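PDB 4ZMI: telomere length regulator taz1 from Schizosaccharomyces pombe, which binds double-stranded telomeric DNA, regulates telomere length and is required for telomere-adjacent gene repression and normal meiosis, represented here by its helical domain. Local coordinates for residues Q185-K188 and I192-F195; R151-G154 and S160-A163; D93-L98 and N230-E235. All coordinates share one frame; numbering follows the deposited sequence.

Contact 1 of 3, residues Q185-K188 and I192-F195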
ATOM      1  N   GLN A 185      10.336  15.206  -5.876  1.00 82.18           N
ATOM      2  CA  GLN A 185      11.225  15.471  -6.998  1.00 97.06           C
ATOM      3  C   GLN A 185      11.307  14.311  -7.974  1.00 96.11           C
ATOM      4  O   GLN A 185      11.287  14.514  -9.186  1.00105.40           O
ATOM      5  CB  GLN A 185      12.638  15.823  -6.517  1.00110.57           C
ATOM      6  CG  GLN A 185      13.592  16.231  -7.640  1.00121.92           C
ATOM      7  CD  GLN A 185      15.038  16.346  -7.181  1.00130.52           C
ATOM      8  OE1 GLN A 185      15.323  16.363  -5.981  1.00134.48           O
ATOM      9  NE2 GLN A 185      15.960  16.419  -8.140  1.00130.68           N
ATOM     10  N   VAL A 186      11.401  13.098  -7.450  1.00 84.36           N
ATOM     11  CA  VAL A 186      11.701  11.952  -8.291  1.00 76.53           C
ATOM     12  C   VAL A 186      10.625  11.725  -9.344  1.00 75.51           C
ATOM     13  O   VAL A 186      10.924  11.358 -10.480  1.00 78.91           O
ATOM     14  CB  VAL A 186      11.872  10.684  -7.458  1.00 78.57           C
ATOM     15  CG1 VAL A 186      12.344   9.548  -8.345  1.00 79.49           C
ATOM     16  CG2 VAL A 186      12.869  10.928  -6.337  1.00 81.06           C
ATOM     17  N   TRP A 187       9.374  11.958  -8.962  1.00 75.02           N
ATOM     18  CA  TRP A 187       8.249  11.676  -9.839  1.00 75.50           C
ATOM     19  C   TRP A 187       8.314  12.477 -11.118  1.00 81.70           C
ATOM     20  O   TRP A 187       8.171  11.929 -12.208  1.00 80.54           O
ATOM     21  CB  TRP A 187       6.944  11.970  -9.129  1.00 62.60           C
ATOM     22  CG  TRP A 187       5.719  11.612  -9.921  1.00 53.79           C
ATOM     23  CD1 TRP A 187       5.041  12.412 -10.799  1.00 57.83           C
ATOM     24  CD2 TRP A 187       5.003  10.379  -9.871  1.00 48.20           C
ATOM     25  NE1 TRP A 187       3.953  11.748 -11.301  1.00 51.54           N
ATOM     26  CE2 TRP A 187       3.906  10.495 -10.745  1.00 45.61           C
ATOM     27  CE3 TRP A 187       5.189   9.180  -9.185  1.00 57.58           C
ATOM     28  CZ2 TRP A 187       3.008   9.458 -10.958  1.00 53.64           C
ATOM     29  CZ3 TRP A 187       4.287   8.149  -9.388  1.00 59.82           C
ATOM     30  CH2 TRP A 187       3.211   8.294 -10.265  1.00 55.63           C
ATOM     31  N   LYS A 188       8.513  13.779 -10.985  1.00 89.99           N
ATOM     32  CA  LYS A 188       8.697  14.622 -12.155  1.00 94.69           C
ATOM     33  C   LYS A 188      10.053  14.373 -12.811  1.00 95.53           C
ATOM     34  O   LYS A 188      10.132  14.186 -14.025  1.00103.13           O
ATOM     35  CB  LYS A 188       8.563  16.101 -11.791  1.00100.61           C
ATOM     36  CG  LYS A 188       7.141  16.544 -11.481  1.00104.09           C
ATOM     37  CD  LYS A 188       6.748  17.776 -12.289  1.00113.79           C
ATOM     38  CE  LYS A 188       6.700  17.475 -13.787  1.00122.69           C
ATOM     39  NZ  LYS A 188       6.155  18.618 -14.582  1.00129.15           N
ATOM     40  N   ILE A 192       8.503   9.417 -13.830  1.00 71.55           N
ATOM     41  CA  ILE A 192       8.015   8.163 -13.260  1.00 61.62           C
ATOM     42  C   ILE A 192       6.678   7.710 -13.851  1.00 56.32           C
ATOM     43  O   ILE A 192       6.481   6.525 -14.105  1.00 57.01           O
ATOM     44  CB  ILE A 192       7.940   8.242 -11.729  1.00 58.56           C
ATOM     45  CG1 ILE A 192       9.334   8.462 -11.167  1.00 60.18           C
ATOM     46  CG2 ILE A 192       7.402   6.964 -11.149  1.00 53.29           C
ATOM     47  CD1 ILE A 192      10.271   7.326 -11.535  1.00 63.09           C
ATOM     48  N   CYS A 193       5.779   8.652 -14.106  1.00 61.72           N
ATOM     49  CA  CYS A 193       4.446   8.299 -14.579  1.00 63.42           C
ATOM     50  C   CYS A 193       4.501   7.581 -15.913  1.00 67.65           C
ATOM     51  O   CYS A 193       3.757   6.623 -16.152  1.00 70.31           O
ATOM     52  CB  CYS A 193       3.553   9.534 -14.700  1.00 56.01           C
ATOM     53  SG  CYS A 193       1.815   9.086 -14.985  1.00 70.69           S
ATOM     54  N   ASP A 194       5.390   8.059 -16.777  1.00 78.18           N
ATOM     55  CA  ASP A 194       5.596   7.468 -18.090  1.00 71.42           C
ATOM     56  C   ASP A 194       6.165   6.069 -17.931  1.00 70.77           C
ATOM     57  O   ASP A 194       5.773   5.144 -18.661  1.00 72.35           O
ATOM     58  CB  ASP A 194       6.516   8.349 -18.927  1.00 75.91           C
ATOM     59  CG  ASP A 194       5.875   9.670 -19.287  1.00 85.70           C
ATOM     60  OD1 ASP A 194       4.663   9.677 -19.596  1.00 90.51           O
ATOM     61  OD2 ASP A 194       6.578  10.700 -19.253  1.00 90.94           O
ATOM     62  N   PHE A 195       7.068   5.897 -16.966  1.00 66.69           N
ATOM     63  CA  PHE A 195       7.593   4.556 -16.687  1.00 67.39           C
ATOM     64  C   PHE A 195       6.467   3.593 -16.287  1.00 71.29           C
ATOM     65  O   PHE A 195       6.431   2.449 -16.749  1.00 64.13           O
ATOM     66  CB  PHE A 195       8.690   4.582 -15.608  1.00 62.30           C
ATOM     67  CG  PHE A 195       9.318   3.231 -15.354  1.00 64.86           C
ATOM     68  CD1 PHE A 195      10.069   2.607 -16.337  1.00 75.15           C
ATOM     69  CD2 PHE A 195       9.133   2.577 -14.148  1.00 65.51           C
ATOM     70  CE1 PHE A 195      10.632   1.356 -16.120  1.00 71.20           C
ATOM     71  CE2 PHE A 195       9.684   1.332 -13.915  1.00 70.54           C
ATOM     72  CZ  PHE A 195      10.444   0.719 -14.909  1.00 73.58           C
TER
HETATM   73  O   HOH W   1       6.195  11.552 -13.980  1.00 68.21           O

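Contact 2 of 3, residues R151-G154 and S160-A163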
ATOM      1  N   ARG A 151       0.663  -9.403 -11.140  1.00 60.12           N
ATOM      2  CA  ARG A 151      -0.366 -10.074 -10.356  1.00 63.93           C
ATOM      3  C   ARG A 151      -1.752  -9.674 -10.835  1.00 65.51           C
ATOM      4  O   ARG A 151      -2.614 -10.529 -11.022  1.00 62.43           O
ATOM      5  CB  ARG A 151      -0.173  -9.826  -8.846  1.00 61.40           C
ATOM      6  CG  ARG A 151       1.094 -10.536  -8.306  1.00 60.18           C
ATOM      7  CD  ARG A 151       1.226 -10.489  -6.784  1.00 50.82           C
ATOM      8  NE  ARG A 151       0.193 -11.266  -6.108  1.00 52.97           N
ATOM      9  CZ  ARG A 151       0.241 -12.588  -5.957  1.00 69.05           C
ATOM     10  NH1 ARG A 151       1.270 -13.289  -6.450  1.00 69.87           N
ATOM     11  NH2 ARG A 151      -0.747 -13.222  -5.330  1.00 65.45           N
ATOM     12  N   TYR A 152      -1.958  -8.387 -11.090  1.00 59.47           N
ATOM     13  CA  TYR A 152      -3.266  -7.959 -11.567  1.00 57.25           C
ATOM     14  C   TYR A 152      -3.591  -8.573 -12.922  1.00 66.20           C
ATOM     15  O   TYR A 152      -4.586  -9.287 -13.057  1.00 63.51           O
ATOM     16  CB  TYR A 152      -3.379  -6.446 -11.691  1.00 49.80           C
ATOM     17  CG  TYR A 152      -4.750  -6.037 -12.143  1.00 51.51           C
ATOM     18  CD1 TYR A 152      -5.754  -5.819 -11.224  1.00 51.28           C
ATOM     19  CD2 TYR A 152      -5.044  -5.873 -13.484  1.00 49.49           C
ATOM     20  CE1 TYR A 152      -7.017  -5.444 -11.620  1.00 55.26           C
ATOM     21  CE2 TYR A 152      -6.309  -5.502 -13.896  1.00 49.63           C
ATOM     22  CZ  TYR A 152      -7.293  -5.293 -12.955  1.00 52.70           C
ATOM     23  OH  TYR A 152      -8.566  -4.918 -13.326  1.00 60.19           O
ATOM     24  N   PHE A 153      -2.765  -8.270 -13.922  1.00 67.02           N
ATOM     25  CA  PHE A 153      -3.063  -8.660 -15.302  1.00 65.42           C
ATOM     26  C   PHE A 153      -2.756 -10.098 -15.596  1.00 71.00           C
ATOM     27  O   PHE A 153      -2.876 -10.520 -16.736  1.00 80.70           O
ATOM     28  CB  PHE A 153      -2.280  -7.832 -16.299  1.00 57.86           C
ATOM     29  CG  PHE A 153      -2.620  -6.397 -16.271  1.00 67.19           C
ATOM     30  CD1 PHE A 153      -1.678  -5.455 -15.886  1.00 69.68           C
ATOM     31  CD2 PHE A 153      -3.886  -5.978 -16.616  1.00 71.32           C
ATOM     32  CE1 PHE A 153      -1.997  -4.111 -15.850  1.00 69.08           C
ATOM     33  CE2 PHE A 153      -4.212  -4.632 -16.582  1.00 76.72           C
ATOM     34  CZ  PHE A 153      -3.263  -3.698 -16.195  1.00 70.97           C
ATOM     35  N   GLY A 154      -2.324 -10.839 -14.589  1.00 72.98           N
ATOM     36  CA  GLY A 154      -2.048 -12.252 -14.780  1.00 81.08           C
ATOM     37  C   GLY A 154      -3.253 -13.076 -14.365  1.00 79.54           C
ATOM     38  O   GLY A 154      -3.340 -14.265 -14.653  1.00 82.01           O
ATOM     39  N   SER A 160      -9.630  -5.856 -17.975  1.00 66.31           N
ATOM     40  CA  SER A 160      -8.645  -5.018 -18.627  1.00 70.89           C
ATOM     41  C   SER A 160      -8.911  -3.578 -18.209  1.00 73.46           C
ATOM     42  O   SER A 160     -10.052  -3.113 -18.249  1.00 78.55           O
ATOM     43  CB  SER A 160      -8.764  -5.162 -20.147  1.00 75.81           C
ATOM     44  OG  SER A 160      -7.634  -4.618 -20.809  1.00 83.56           O
ATOM     45  N   ILE A 161      -7.868  -2.885 -17.774  1.00 67.47           N
ATOM     46  CA  ILE A 161      -7.999  -1.488 -17.419  1.00 59.62           C
ATOM     47  C   ILE A 161      -6.764  -0.711 -17.877  1.00 60.05           C
ATOM     48  O   ILE A 161      -5.674  -1.269 -17.951  1.00 68.07           O
ATOM     49  CB  ILE A 161      -8.266  -1.301 -15.912  1.00 58.87           C
ATOM     50  CG1 ILE A 161      -7.205  -2.000 -15.067  1.00 59.30           C
ATOM     51  CG2 ILE A 161      -9.642  -1.812 -15.504  1.00 59.47           C
ATOM     52  CD1 ILE A 161      -7.371  -1.658 -13.599  1.00 58.75           C
ATOM     53  N   ASP A 162      -6.961   0.567 -18.208  1.00 58.82           N
ATOM     54  CA  ASP A 162      -5.914   1.486 -18.668  1.00 55.84           C
ATOM     55  C   ASP A 162      -4.937   1.781 -17.568  1.00 47.95           C
ATOM     56  O   ASP A 162      -5.252   1.619 -16.406  1.00 49.01           O
ATOM     57  CB  ASP A 162      -6.536   2.836 -19.040  1.00 60.06           C
ATOM     58  CG  ASP A 162      -7.323   2.765 -20.298  1.00 73.42           C
ATOM     59  OD1 ASP A 162      -7.268   1.708 -20.954  1.00 78.77           O
ATOM     60  OD2 ASP A 162      -7.980   3.759 -20.650  1.00 82.53           O
ATOM     61  N   ALA A 163      -3.770   2.282 -17.925  1.00 45.23           N
ATOM     62  CA  ALA A 163      -2.795   2.643 -16.915  1.00 55.23           C
ATOM     63  C   ALA A 163      -3.334   3.724 -15.959  1.00 57.15           C
ATOM     64  O   ALA A 163      -3.027   3.720 -14.764  1.00 58.35           O
ATOM     65  CB  ALA A 163      -1.506   3.090 -17.587  1.00 46.45           C
TER

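Contact 3 of 3, residues D93-L98 and N230-E235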
ATOM      1  N   ASP A  93       3.614  15.202  13.866  1.00103.39           N
ATOM      2  CA  ASP A  93       4.245  14.577  15.033  1.00110.74           C
ATOM      3  C   ASP A  93       4.116  13.064  15.000  1.00108.04           C
ATOM      4  O   ASP A  93       4.972  12.344  15.514  1.00112.78           O
ATOM      5  CB  ASP A  93       3.609  15.082  16.340  1.00120.92           C
ATOM      6  CG  ASP A  93       4.293  16.325  16.902  1.00127.30           C
ATOM      7  OD1 ASP A  93       5.485  16.237  17.267  1.00126.92           O
ATOM      8  OD2 ASP A  93       3.626  17.381  17.013  1.00130.88           O
ATOM      9  N   LEU A  94       3.037  12.589  14.392  1.00101.45           N
ATOM     10  CA  LEU A  94       2.624  11.198  14.526  1.00 94.73           C
ATOM     11  C   LEU A  94       3.119  10.269  13.421  1.00 89.90           C
ATOM     12  O   LEU A  94       2.468   9.268  13.127  1.00 88.66           O
ATOM     13  CB  LEU A  94       1.100  11.131  14.574  1.00 91.69           C
ATOM     14  CG  LEU A  94       0.461  11.828  15.763  1.00 94.34           C
ATOM     15  CD1 LEU A  94      -1.049  11.908  15.608  1.00 92.57           C
ATOM     16  CD2 LEU A  94       0.840  11.069  17.010  1.00101.41           C
ATOM     17  N   GLU A  95       4.252  10.578  12.802  1.00 87.31           N
ATOM     18  CA  GLU A  95       4.685   9.778  11.656  1.00 83.37           C
ATOM     19  C   GLU A  95       4.931   8.318  12.018  1.00 84.64           C
ATOM     20  O   GLU A  95       4.485   7.419  11.315  1.00 84.35           O
ATOM     21  CB  GLU A  95       5.913  10.378  10.980  1.00 86.59           C
ATOM     22  CG  GLU A  95       6.192   9.763   9.630  1.00 89.53           C
ATOM     23  CD  GLU A  95       7.515  10.201   9.045  1.00 97.96           C
ATOM     24  OE1 GLU A  95       7.599  11.328   8.521  1.00102.01           O
ATOM     25  OE2 GLU A  95       8.473   9.409   9.105  1.00 99.44           O
ATOM     26  N   LYS A  96       5.618   8.093  13.133  1.00 92.27           N
ATOM     27  CA  LYS A  96       5.924   6.741  13.607  1.00 90.93           C
ATOM     28  C   LYS A  96       4.688   5.832  13.698  1.00 88.10           C
ATOM     29  O   LYS A  96       4.675   4.762  13.105  1.00 94.54           O
ATOM     30  CB  LYS A  96       6.701   6.751  14.944  1.00101.79           C
ATOM     31  CG  LYS A  96       7.553   8.009  15.226  1.00112.17           C
ATOM     32  CD  LYS A  96       6.724   9.166  15.834  1.00106.20           C
ATOM     33  CE  LYS A  96       7.604  10.319  16.322  1.00104.83           C
ATOM     34  NZ  LYS A  96       8.138  10.109  17.702  1.00105.19           N
ATOM     35  N   PRO A  97       3.639   6.241  14.431  1.00 86.56           N
ATOM     36  CA  PRO A  97       2.502   5.313  14.473  1.00 84.11           C
ATOM     37  C   PRO A  97       1.716   5.254  13.165  1.00 83.05           C
ATOM     38  O   PRO A  97       1.024   4.267  12.945  1.00 87.81           O
ATOM     39  CB  PRO A  97       1.620   5.897  15.579  1.00 82.61           C
ATOM     40  CG  PRO A  97       1.919   7.332  15.550  1.00 79.52           C
ATOM     41  CD  PRO A  97       3.400   7.407  15.295  1.00 84.73           C
ATOM     42  N   LEU A  98       1.798   6.285  12.327  1.00 73.57           N
ATOM     43  CA  LEU A  98       1.115   6.235  11.039  1.00 62.86           C
ATOM     44  C   LEU A  98       1.719   5.114  10.197  1.00 64.92           C
ATOM     45  O   LEU A  98       0.994   4.339   9.586  1.00 65.16           O
ATOM     46  CB  LEU A  98       1.181   7.577  10.310  1.00 55.98           C
ATOM     47  CG  LEU A  98       0.167   8.627  10.823  1.00 64.88           C
ATOM     48  CD1 LEU A  98       0.478  10.003  10.291  1.00 55.21           C
ATOM     49  CD2 LEU A  98      -1.281   8.250  10.480  1.00 66.95           C
ATOM     50  N   ASN A 230      11.157   2.722   8.542  1.00121.21           N
ATOM     51  CA  ASN A 230      12.244   3.506   9.124  1.00119.41           C
ATOM     52  C   ASN A 230      12.739   4.635   8.207  1.00113.87           C
ATOM     53  O   ASN A 230      13.908   5.008   8.230  1.00113.61           O
ATOM     54  CB  ASN A 230      13.382   2.619   9.656  1.00123.27           C
ATOM     55  CG  ASN A 230      14.073   1.826   8.566  1.00125.67           C
ATOM     56  OD1 ASN A 230      13.567   1.706   7.456  1.00126.80           O
ATOM     57  ND2 ASN A 230      15.239   1.269   8.886  1.00126.65           N
ATOM     58  N   VAL A 231      11.819   5.183   7.415  1.00105.15           N
ATOM     59  CA  VAL A 231      12.091   6.348   6.577  1.00 95.49           C
ATOM     60  C   VAL A 231      11.259   7.549   7.049  1.00 97.30           C
ATOM     61  O   VAL A 231      10.070   7.410   7.323  1.00 97.36           O
ATOM     62  CB  VAL A 231      11.768   6.048   5.104  1.00 77.46           C
ATOM     63  CG1 VAL A 231      11.711   7.330   4.287  1.00 72.30           C
ATOM     64  CG2 VAL A 231      12.787   5.101   4.529  1.00 73.78           C
ATOM     65  N   ARG A 232      11.880   8.720   7.159  1.00101.23           N
ATOM     66  CA  ARG A 232      11.142   9.923   7.543  1.00112.30           C
ATOM     67  C   ARG A 232      10.434  10.546   6.343  1.00119.34           C
ATOM     68  O   ARG A 232      11.058  11.207   5.511  1.00125.49           O
ATOM     69  CB  ARG A 232      12.055  10.945   8.225  1.00113.02           C
ATOM     70  CG  ARG A 232      11.654  11.244   9.654  1.00115.55           C
ATOM     71  CD  ARG A 232      12.692  12.094  10.361  1.00124.19           C
ATOM     72  NE  ARG A 232      12.301  12.376  11.741  1.00130.95           N
ATOM     73  CZ  ARG A 232      13.109  12.885  12.666  1.00139.28           C
ATOM     74  NH1 ARG A 232      14.373  13.169  12.370  1.00143.18           N
ATOM     75  NH2 ARG A 232      12.655  13.106  13.895  1.00140.63           N
ATOM     76  N   ARG A 233       9.125  10.330   6.255  1.00114.59           N
ATOM     77  CA  ARG A 233       8.377  10.783   5.092  1.00110.24           C
ATOM     78  C   ARG A 233       7.854  12.204   5.248  1.00108.18           C
ATOM     79  O   ARG A 233       7.887  12.990   4.300  1.00112.65           O
ATOM     80  CB  ARG A 233       7.243   9.814   4.757  1.00109.95           C
ATOM     81  CG  ARG A 233       7.591   8.802   3.673  1.00108.68           C
ATOM     82  CD  ARG A 233       8.054   9.481   2.393  1.00112.25           C
ATOM     83  NE  ARG A 233       8.490   8.511   1.387  1.00124.38           N
ATOM     84  CZ  ARG A 233       9.745   8.375   0.955  1.00129.40           C
ATOM     85  NH1 ARG A 233      10.701   9.163   1.429  1.00139.41           N
ATOM     86  NH2 ARG A 233      10.045   7.459   0.041  1.00119.44           N
ATOM     87  N   LEU A 234       7.384  12.539   6.444  1.00100.45           N
ATOM     88  CA  LEU A 234       6.870  13.885   6.676  1.00 97.20           C
ATOM     89  C   LEU A 234       7.990  14.927   6.620  1.00 99.78           C
ATOM     90  O   LEU A 234       8.715  15.138   7.588  1.00 98.86           O
ATOM     91  CB  LEU A 234       6.052  13.945   7.968  1.00 90.51           C
ATOM     92  CG  LEU A 234       4.847  12.990   7.880  1.00 84.33           C
ATOM     93  CD1 LEU A 234       4.010  12.970   9.145  1.00 87.67           C
ATOM     94  CD2 LEU A 234       3.965  13.295   6.666  1.00 71.34           C
ATOM     95  N   GLU A 235       8.113  15.553   5.451  1.00101.13           N
ATOM     96  CA  GLU A 235       9.204  16.462   5.115  1.00 97.11           C
ATOM     97  C   GLU A 235      10.586  15.874   5.425  1.00105.07           C
ATOM     98  O   GLU A 235      11.076  15.942   6.555  1.00108.53           O
ATOM     99  CB  GLU A 235       9.019  17.812   5.791  1.00100.10           C
ATOM    100  CG  GLU A 235      10.015  18.866   5.333  1.00115.15           C
ATOM    101  CD  GLU A 235       9.597  19.560   4.054  1.00119.27           C
ATOM    102  OE1 GLU A 235       8.395  19.536   3.735  1.00117.06           O
ATOM    103  OE2 GLU A 235      10.470  20.141   3.374  1.00123.29           O
TER

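Contact 1 of 3, residues Q185-K188 and I192-F195
Trp187 meets Ile192 and Cys193 where the short helix 185-189 gives way to helix 192-203, a tight helix-to-helix corner in the all-helical TRF-family domain of Taz1. The indole leaves the backbone with CG anti to the backbone N (chi1 -176°), which carries the ring forward along the start of the next helix. Beyond CB the contact is made by the ring. CD2 passes Ile192 CB, and further on CE3 comes 3.7 Å from Ile192 CG2, with CZ3 nearly as close to the same methyl. Along the N-bearing side of the indole, NE1 and CE2 skirt Cys193 CB, and CZ2 of the six-membered ring approaches that CB to 3.8 Å. One face of the indole thus lies against the first turn of helix 192-203: Ile192 CB and Cys193 N both stand above it, offset toward the rim, whereas Ile192 CG2 comes in obliquely. Cys193 SG makes a looser sulfur-aromatic contact, 5.4 Å from the centroid of the six-membered ring of Trp187 and 63° off the ring normal. The other branch of Ile192, CG1, turns to the preceding helix, lying 3.4 Å from Val186 O and reaching the Val186 side chain more loosely.

The backbone fixes the corner as well. Ile192 N donates to Trp187 O over 3.0 Å, the N-H pointing at the acceptor at 153°. Tyr138 of helix 137-154 touches Val186, Trp187 and Ile192 alike, and Leu128 and Leu129 of helix 118-130 pack on the indole, so the corner sits against two helices that come earlier in the chain. Trp187 O takes a second bond, from a water 2.7 Å away, and the same water accepts from Cys193 N at 2.9 Å.

Contact 2 of 3, residues R151-G154 and S160-A163
Tyr152 OH is hydrogen-bonded to the carbonyl oxygen of Pro159, just ahead of Ser160, and the same hydroxyl oxygen lies 3.5 Å from Ile161 CD1. The polar tip of the ring is thus held beside the chain while its carbon atoms pack on the isoleucine. CZ of Tyr152 is 3.7 Å from Ile161 CD1, CE2 lies 3.8 Å from Ile161 CG1, and the isoleucine side chain runs roughly perpendicular to that of the tyrosine. Ile161 reaches the ring with CG1 set between its backbone N and carbonyl carbon (chi1 54°), leaving CG2 more distant, 3.9 Å from Tyr152 OH. The contact closes the link between the last turn of helix 137-154 and the start of helix 163-168 in this helical domain, a connection folding the chain back on the helix end. Phe153 adds a second ring: its edge faces the backbone, with CZ 3.8 Å from Ile161 O near the ring plane. Its CE2 passes Ile161 CG1 more loosely, at 4.3 Å. Tyr152 CD2 stands over one face of the Phe153 ring, and Ile200 of helix 192-203 touches Phe153 as well as Ala163.

Contact 3 of 3, residues D93-L98 and N230-E235
Glu95, at the start of helix 95-107, reaches across to the C-terminal end of this construct, the tail after helix 214-229, and its carboxylate takes up two successive backbone N-H groups there. The polar part comes first: Leu234 N donates to Glu95 OE1 with an N-H...O angle of 158°, although the modelled 2.4 Å is too short to be taken literally. Arg233 N gives a weak bond to Glu95 OE2, at 3.1 Å and 149°. A chi1 of -167° turns the glutamate away from its own N, and its stretched-out chain brings the carboxylate to the tail.

The apolar part lies along the stem of the same side chain. Glu95 CB is 3.7 Å from Leu234 CD1 and CG is 3.9 Å from the same methyl, the two side chains lying alongside and pointing in contrary senses. Phe78 of helix 78-83 touches both Glu95 and Leu234.

As for charge, Arg232 NE, 5.5 Å from Glu95 OE2, is too far for a salt bridge but may favour the carboxylate. Val231 O also faces OE2, but it is bonded to Lys99 NZ, whose positive charge probably eases the meeting of two acceptors. The carboxylate thus bonds main-chain N-H groups, with no arginine side chain paired to it across the contact.

Along the chain, contact 3 spans the longest interval, bringing the end of the construct, after helix 214-229, back to helix 95-107; contact 2 and then contact 1 fall in series between its two segments. Contacts 1 and 2 lie 20 Å apart between centres, with nearest atoms about 6 Å apart. They are joined through helix 137-154, which ends in contact 2 and whose Tyr138 packs on contact 1, and through helix 192-203, which begins in contact 1 and lends Ile200 to contact 2. Contact 3 lies across the chain's centre from contact 2, 31 Å between centres. Contacts 1 and 2 thus turn the chain between successive helices, while contact 3 ties its end to the earlier half.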